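Local coordinates for IPT/TIG domain-containing protein BACOVA_02650 (PDB 5E7G) that binds xyloglucan at the bacterial cell surface, probably before the polysaccharide is transported into the periplasm for degradation, at residues A[358-363]-A[449-454]. Numbering follows the deposited sequence.
Sequences LQFECF and DNFRIV. With CA (calcium ion), chain C.
Gln359 and Arg452 form a hydrogen-bonded pair in an antiparallel sheet of the xyloglucan-binding domain, and Glu361 pairs likewise with Asp449. The register slips by one residue between the two pairs, which makes a beta bulge at Asn450 and Phe451. Asn450 takes up the extra residue with positive phi and psi (59°, 48°). Each pair has two backbone bonds; Gln359 N to Arg452 O is the straightest, at 2.8 Å.

On one face of the sheet, Arg452 leans over the neighbouring strand toward Glu361. Its CG sits between backbone N and carbonyl carbon (chi1 54°), and the chain then extends to NE. Arg452 NH2 makes a salt bridge to Glu361 OE2 at 2.7 Å, and Arg452 NH1 donates to Asn450 O at 3.0 Å, tying down the bulge. Gln359 CB lies under one guanidinium face. Thr207 bonds both Gln359 OE1 and Arg452 NE, and Ser206 bonds Glu361 OE2.

On the other face, Phe360 CB lies over the Phe451 ring, a CH-pi contact. The two rings are slid apart and barely overlap. Ile375 also touches Phe360.

Beside the bulge, Asp449 OD1 and OD2 both bind the calcium ion, each at 2.4 Å.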
ATOM      1  N   LEU A 358       9.868 -15.212 -19.062  1.00 38.51           N
ATOM      2  CA  LEU A 358      11.044 -14.757 -19.780  1.00 34.19           C
ATOM      3  C   LEU A 358      11.136 -13.241 -19.658  1.00 40.45           C
ATOM      4  O   LEU A 358      10.155 -12.544 -19.922  1.00 35.49           O
ATOM      5  CB  LEU A 358      10.975 -15.165 -21.253  1.00 31.53           C
ATOM      6  CG  LEU A 358      12.078 -14.650 -22.178  1.00 34.33           C
ATOM      7  CD1 LEU A 358      13.397 -15.353 -21.899  1.00 31.53           C
ATOM      8  CD2 LEU A 358      11.659 -14.822 -23.637  1.00 38.68           C
ATOM      9  N   GLN A 359      12.302 -12.740 -19.259  1.00 40.09           N
ATOM     10  CA  GLN A 359      12.547 -11.303 -19.176  1.00 33.90           C
ATOM     11  C   GLN A 359      13.749 -10.923 -20.030  1.00 34.45           C
ATOM     12  O   GLN A 359      14.648 -11.733 -20.254  1.00 37.59           O
ATOM     13  CB  GLN A 359      12.790 -10.871 -17.728  1.00 42.82           C
ATOM     14  CG  GLN A 359      11.572 -10.928 -16.831  1.00 43.81           C
ATOM     15  CD  GLN A 359      11.889 -10.502 -15.407  1.00 42.44           C
ATOM     16  OE1 GLN A 359      13.009 -10.698 -14.931  1.00 42.94           O
ATOM     17  NE2 GLN A 359      10.912  -9.906 -14.724  1.00 46.93           N
ATOM     18  N   PHE A 360      13.757  -9.692 -20.517  1.00 33.62           N
ATOM     19  CA  PHE A 360      14.940  -9.146 -21.170  1.00 42.24           C
ATOM     20  C   PHE A 360      14.887  -7.617 -21.169  1.00 38.88           C
ATOM     21  O   PHE A 360      13.811  -7.027 -21.057  1.00 39.13           O
ATOM     22  CB  PHE A 360      15.070  -9.692 -22.597  1.00 32.58           C
ATOM     23  CG  PHE A 360      13.836  -9.502 -23.440  1.00 37.39           C
ATOM     24  CD1 PHE A 360      12.804 -10.433 -23.412  1.00 42.59           C
ATOM     25  CD2 PHE A 360      13.717  -8.405 -24.272  1.00 40.81           C
ATOM     26  CE1 PHE A 360      11.672 -10.259 -24.188  1.00 36.49           C
ATOM     27  CE2 PHE A 360      12.579  -8.226 -25.054  1.00 39.76           C
ATOM     28  CZ  PHE A 360      11.557  -9.161 -25.011  1.00 33.06           C
ATOM     29  N   GLU A 361      16.049  -6.981 -21.269  1.00 37.31           N
ATOM     30  CA  GLU A 361      16.099  -5.534 -21.381  1.00 39.55           C
ATOM     31  C   GLU A 361      15.977  -5.162 -22.842  1.00 42.08           C
ATOM     32  O   GLU A 361      16.632  -5.756 -23.702  1.00 40.94           O
ATOM     33  CB  GLU A 361      17.391  -4.960 -20.792  1.00 41.97           C
ATOM     34  CG  GLU A 361      17.563  -5.208 -19.309  1.00 45.56           C
ATOM     35  CD  GLU A 361      16.392  -4.718 -18.481  1.00 44.13           C
ATOM     36  OE1 GLU A 361      16.125  -3.496 -18.450  1.00 51.79           O
ATOM     37  OE2 GLU A 361      15.743  -5.569 -17.849  1.00 49.46           O
ATOM     38  N   CYS A 362      15.127  -4.179 -23.108  1.00 38.52           N
ATOM     39  CA  CYS A 362      14.880  -3.710 -24.460  1.00 45.09           C
ATOM     40  C   CYS A 362      15.000  -2.191 -24.541  1.00 43.43           C
ATOM     41  O   CYS A 362      14.664  -1.476 -23.592  1.00 44.62           O
ATOM     42  CB  CYS A 362      13.492  -4.157 -24.933  1.00 40.04           C
ATOM     43  SG  CYS A 362      13.190  -3.845 -26.670  1.00 45.42           S
ATOM     44  N   PHE A 363      15.498  -1.712 -25.674  1.00 34.60           N
ATOM     45  CA  PHE A 363      15.612  -0.288 -25.930  1.00 41.64           C
ATOM     46  C   PHE A 363      15.007   0.015 -27.283  1.00 45.97           C
ATOM     47  O   PHE A 363      15.475  -0.499 -28.295  1.00 42.85           O
ATOM     48  CB  PHE A 363      17.078   0.157 -25.893  1.00 46.17           C
ATOM     49  CG  PHE A 363      17.282   1.637 -26.138  1.00 38.79           C
ATOM     50  CD1 PHE A 363      17.216   2.161 -27.419  1.00 37.28           C
ATOM     51  CD2 PHE A 363      17.569   2.496 -25.082  1.00 52.41           C
ATOM     52  CE1 PHE A 363      17.420   3.525 -27.645  1.00 56.72           C
ATOM     53  CE2 PHE A 363      17.775   3.861 -25.298  1.00 40.82           C
ATOM     54  CZ  PHE A 363      17.702   4.375 -26.574  1.00 42.93           C
ATOM     55  N   ASP A 449      19.075  -7.304 -24.653  1.00 34.50           N
ATOM     56  CA  ASP A 449      20.156  -7.862 -23.844  1.00 39.62           C
ATOM     57  C   ASP A 449      19.608  -8.599 -22.625  1.00 31.81           C
ATOM     58  O   ASP A 449      18.483  -8.359 -22.196  1.00 37.47           O
ATOM     59  CB  ASP A 449      21.114  -6.737 -23.402  1.00 32.12           C
ATOM     60  CG  ASP A 449      22.554  -7.213 -23.185  1.00 52.50           C
ATOM     61  OD1 ASP A 449      22.784  -8.429 -23.025  1.00 54.32           O
ATOM     62  OD2 ASP A 449      23.472  -6.353 -23.157  1.00 55.36           O
ATOM     63  N   ASN A 450      20.425  -9.485 -22.068  1.00 40.17           N
ATOM     64  CA  ASN A 450      20.151 -10.128 -20.783  1.00 31.63           C
ATOM     65  C   ASN A 450      18.843 -10.933 -20.737  1.00 45.81           C
ATOM     66  O   ASN A 450      18.045 -10.810 -19.799  1.00 38.60           O
ATOM     67  CB  ASN A 450      20.155  -9.075 -19.671  1.00 33.84           C
ATOM     68  CG  ASN A 450      21.541  -8.479 -19.445  1.00 54.53           C
ATOM     69  OD1 ASN A 450      22.552  -9.158 -19.633  1.00 58.69           O
ATOM     70  ND2 ASN A 450      21.595  -7.209 -19.045  1.00 42.44           N
ATOM     71  N   PHE A 451      18.641 -11.774 -21.744  1.00 35.77           N
ATOM     72  CA  PHE A 451      17.535 -12.712 -21.709  1.00 37.09           C
ATOM     73  C   PHE A 451      17.720 -13.592 -20.483  1.00 37.34           C
ATOM     74  O   PHE A 451      18.812 -14.100 -20.228  1.00 32.27           O
ATOM     75  CB  PHE A 451      17.475 -13.548 -22.984  1.00 35.16           C
ATOM     76  CG  PHE A 451      17.124 -12.757 -24.209  1.00 35.02           C
ATOM     77  CD1 PHE A 451      15.808 -12.622 -24.598  1.00 31.53           C
ATOM     78  CD2 PHE A 451      18.113 -12.146 -24.968  1.00 32.76           C
ATOM     79  CE1 PHE A 451      15.471 -11.903 -25.722  1.00 31.53           C
ATOM     80  CE2 PHE A 451      17.789 -11.422 -26.103  1.00 38.71           C
ATOM     81  CZ  PHE A 451      16.454 -11.302 -26.481  1.00 38.78           C
ATOM     82  N   ARG A 452      16.651 -13.738 -19.713  1.00 32.44           N
ATOM     83  CA  ARG A 452      16.700 -14.471 -18.464  1.00 37.92           C
ATOM     84  C   ARG A 452      15.345 -15.115 -18.175  1.00 36.31           C
ATOM     85  O   ARG A 452      14.306 -14.595 -18.583  1.00 34.59           O
ATOM     86  CB  ARG A 452      17.119 -13.539 -17.323  1.00 31.53           C
ATOM     87  CG  ARG A 452      16.261 -12.282 -17.192  1.00 37.91           C
ATOM     88  CD  ARG A 452      17.017 -11.159 -16.468  1.00 38.97           C
ATOM     89  NE  ARG A 452      16.170 -10.003 -16.171  1.00 35.05           N
ATOM     90  CZ  ARG A 452      16.059  -8.918 -16.931  1.00 36.46           C
ATOM     91  NH1 ARG A 452      16.743  -8.804 -18.062  1.00 43.52           N
ATOM     92  NH2 ARG A 452      15.259  -7.929 -16.552  1.00 39.73           N
ATOM     93  N   ILE A 453      15.375 -16.257 -17.491  1.00 31.53           N
ATOM     94  CA  ILE A 453      14.162 -16.968 -17.088  1.00 33.20           C
ATOM     95  C   ILE A 453      14.107 -17.031 -15.569  1.00 31.75           C
ATOM     96  O   ILE A 453      15.018 -17.546 -14.922  1.00 31.53           O
ATOM     97  CB  ILE A 453      14.094 -18.406 -17.689  1.00 36.85           C
ATOM     98  CG1 ILE A 453      13.941 -18.334 -19.213  1.00 40.96           C
ATOM     99  CG2 ILE A 453      12.925 -19.212 -17.089  1.00 33.58           C
ATOM    100  CD1 ILE A 453      14.074 -19.679 -19.917  1.00 42.94           C
ATOM    101  N   VAL A 454      13.020 -16.509 -15.013  1.00 34.55           N
ATOM    102  CA  VAL A 454      12.858 -16.415 -13.572  1.00 31.96           C
ATOM    103  C   VAL A 454      11.461 -16.835 -13.175  1.00 38.83           C
ATOM    104  O   VAL A 454      10.558 -16.910 -14.005  1.00 38.47           O
ATOM    105  CB  VAL A 454      13.107 -14.972 -13.046  1.00 40.07           C
ATOM    106  CG1 VAL A 454      14.532 -14.516 -13.356  1.00 41.36           C
ATOM    107  CG2 VAL A 454      12.090 -13.992 -13.633  1.00 41.56           C
TER
HETATM  108 CA    CA C 510      25.121  -7.998 -22.842  1.00 90.72          CA
HETATM  109  O   HOH W   1      24.808  -8.439 -20.524  1.00 41.34           O